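Local coordinates for protein Amy13K (Eubacterium rectale DSM 17629, PDB 6B3P) that binds maltooligosaccharides, and so probably starch, through two family 26 carbohydrate-binding modules of a surface-anchored alpha-amylase of a gut bacterium, at residues 19-24 against 53-58. Numbering follows the deposited sequence.
With GLC (alpha-D-glucopyranose), chain C; GLC (alpha-D-glucopyranose), chain B; FMT (formic acid), chain Q; FMT (formic acid), chain V.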
# COMPACT_ATOMS: atom_id res chain seq x y z
N ILE A 19 13.99 -12.36 -1.44
CA ILE A 19 14.53 -11.81 -0.21
C ILE A 19 14.92 -12.96 0.71
O ILE A 19 14.16 -13.91 0.85
CB ILE A 19 13.51 -10.88 0.49
CG1 ILE A 19 13.19 -9.69 -0.42
CG2 ILE A 19 14.04 -10.39 1.84
CD1 ILE A 19 11.98 -8.89 0.01
N TYR A 20 16.09 -12.87 1.33
CA TYR A 20 16.56 -13.98 2.16
C TYR A 20 17.50 -13.58 3.30
O TYR A 20 18.25 -12.60 3.20
CB TYR A 20 17.25 -15.03 1.30
CG TYR A 20 18.59 -14.60 0.71
CD1 TYR A 20 19.77 -14.80 1.41
CD2 TYR A 20 18.66 -14.01 -0.54
CE1 TYR A 20 20.99 -14.42 0.88
CE2 TYR A 20 19.88 -13.63 -1.08
CZ TYR A 20 21.04 -13.83 -0.36
OH TYR A 20 22.26 -13.46 -0.88
N LYS A 21 17.44 -14.36 4.37
CA LYS A 21 18.35 -14.23 5.50
C LYS A 21 18.43 -15.56 6.25
O LYS A 21 17.43 -16.03 6.80
CB LYS A 21 17.91 -13.12 6.45
CG LYS A 21 18.82 -12.93 7.66
CD LYS A 21 20.23 -12.48 7.27
CE LYS A 21 21.05 -12.10 8.49
NZ LYS A 21 22.47 -11.77 8.17
N GLU A 22 19.62 -16.16 6.28
CA GLU A 22 19.85 -17.44 6.96
C GLU A 22 18.80 -18.49 6.59
O GLU A 22 18.24 -19.16 7.47
CB GLU A 22 19.87 -17.23 8.48
CG GLU A 22 20.97 -16.29 8.97
CD GLU A 22 22.37 -16.83 8.72
OE1 GLU A 22 22.50 -18.03 8.39
OE2 GLU A 22 23.34 -16.06 8.86
N THR A 23 18.54 -18.62 5.29
CA THR A 23 17.58 -19.57 4.73
C THR A 23 16.12 -19.17 4.92
O THR A 23 15.22 -19.84 4.40
CB THR A 23 17.75 -21.00 5.32
OG1 THR A 23 17.26 -21.04 6.66
CG2 THR A 23 19.21 -21.44 5.28
N ASN A 24 15.86 -18.10 5.66
CA ASN A 24 14.51 -17.53 5.71
C ASN A 24 14.21 -16.86 4.38
O ASN A 24 15.06 -16.16 3.84
CB ASN A 24 14.36 -16.54 6.86
CG ASN A 24 14.59 -17.18 8.22
OD1 ASN A 24 15.42 -16.73 9.01
ND2 ASN A 24 13.84 -18.24 8.50
N ASN A 53 11.70 -7.53 11.47
CA ASN A 53 12.80 -6.57 11.56
C ASN A 53 13.89 -6.99 12.54
O ASN A 53 14.72 -6.18 12.94
CB ASN A 53 12.28 -5.17 11.93
CG ASN A 53 11.87 -5.06 13.40
OD1 ASN A 53 11.78 -6.06 14.12
ND2 ASN A 53 11.59 -3.84 13.84
N SER A 54 13.88 -8.26 12.94
CA SER A 54 14.91 -8.78 13.82
C SER A 54 16.27 -8.77 13.11
O SER A 54 17.31 -8.77 13.77
CB SER A 54 14.58 -10.21 14.27
OG SER A 54 13.35 -10.24 14.98
N THR A 55 16.25 -8.76 11.78
CA THR A 55 17.47 -8.88 11.00
C THR A 55 17.50 -7.98 9.78
O THR A 55 16.49 -7.39 9.39
CB THR A 55 17.66 -10.33 10.49
OG1 THR A 55 16.62 -10.66 9.57
CG2 THR A 55 17.65 -11.32 11.64
N ASP A 56 18.69 -7.87 9.18
CA ASP A 56 18.83 -7.35 7.83
C ASP A 56 18.46 -8.47 6.86
O ASP A 56 18.26 -9.61 7.28
CB ASP A 56 20.25 -6.87 7.57
CG ASP A 56 20.66 -5.71 8.46
OD1 ASP A 56 19.77 -4.93 8.88
OD2 ASP A 56 21.87 -5.57 8.74
N TYR A 57 18.35 -8.14 5.58
CA TYR A 57 18.12 -9.14 4.55
C TYR A 57 18.92 -8.83 3.30
O TYR A 57 19.48 -7.74 3.16
CB TYR A 57 16.63 -9.22 4.18
CG TYR A 57 15.75 -9.68 5.32
CD1 TYR A 57 15.29 -8.79 6.27
CD2 TYR A 57 15.36 -11.01 5.43
CE1 TYR A 57 14.49 -9.20 7.31
CE2 TYR A 57 14.55 -11.44 6.47
CZ TYR A 57 14.12 -10.52 7.41
OH TYR A 57 13.31 -10.93 8.44
N SER A 58 18.97 -9.80 2.40
CA SER A 58 19.54 -9.62 1.07
C SER A 58 18.42 -9.64 0.05
O SER A 58 17.44 -10.36 0.22
CB SER A 58 20.56 -10.71 0.76
OG SER A 58 21.67 -10.62 1.64
C1 GLC C . 23.46 -17.87 0.70
C2 GLC C . 24.78 -18.59 0.79
C3 GLC C . 24.62 -19.95 1.45
C4 GLC C . 23.91 -19.83 2.79
C5 GLC C . 22.63 -19.05 2.60
C6 GLC C . 21.92 -18.75 3.90
O2 GLC C . 25.36 -18.73 -0.47
O3 GLC C . 25.88 -20.53 1.60
O4 GLC C . 23.73 -21.11 3.42
O5 GLC C . 22.89 -17.82 1.99
O6 GLC C . 20.92 -17.80 3.72
C1 GLC B . 20.41 -17.12 -3.48
C2 GLC B . 21.83 -16.62 -3.39
C3 GLC B . 22.65 -17.43 -2.41
C4 GLC B . 21.91 -17.58 -1.09
C5 GLC B . 20.49 -18.04 -1.32
C6 GLC B . 19.65 -18.16 -0.05
O2 GLC B . 22.36 -16.63 -4.68
O3 GLC B . 23.91 -16.85 -2.24
O4 GLC B . 22.64 -18.48 -0.29
O5 GLC B . 19.86 -17.16 -2.20
O6 GLC B . 18.35 -18.64 -0.25
C FMT Q . 21.51 -8.96 10.74
O1 FMT Q . 21.16 -7.79 10.82
O2 FMT Q . 20.78 -9.88 11.08
C FMT V . 22.43 -15.13 4.14
O1 FMT V . 21.45 -14.63 4.64
O2 FMT V . 23.28 -15.68 4.83
O HOH W 1 21.03 -12.21 3.74
O HOH W 2 15.96 -13.51 9.51
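Y20 and S58 form an antiparallel, hydrogen-bonded beta pair where the end of strand 16-20 meets the start of strand 57-62, beside the bound glycan. Their backbones exchange two bonds: Y20 N donates to S58 O at 3.1 Å, and S58 N to Y20 O at 3.0 Å. Both side chains lie on the same sheet face. S58, with its small side chain, can therefore set CB over one face of the Y20 ring in a CH-pi contact, 3.6 Å from the centroid and 23° off the normal, while a glucose covers the opposite face with its C6 and O5. Such an aromatic platform for sugar is characteristic of starch-binding modules, here CBM26; Y20 OH is hydrogen-bonded to D72, which would limit the ring's movement. A water accepts from S58 OG and donates to Y20 O. On the other sheet face, branched I19 lays CG2 against Y57 CB at 3.7 Å, filling the apolar interior with L59 and M47. Past the pair, K21 points CB toward Y57, 3.5 Å from its CD2, and CG, anti to the backbone nitrogen (chi1 180°), lies 3.4 Å from D56 O. A type I' turn, K21 to N24, then reverses the chain and presents T23 N to O6 of a second glucose, 3.0 Å away.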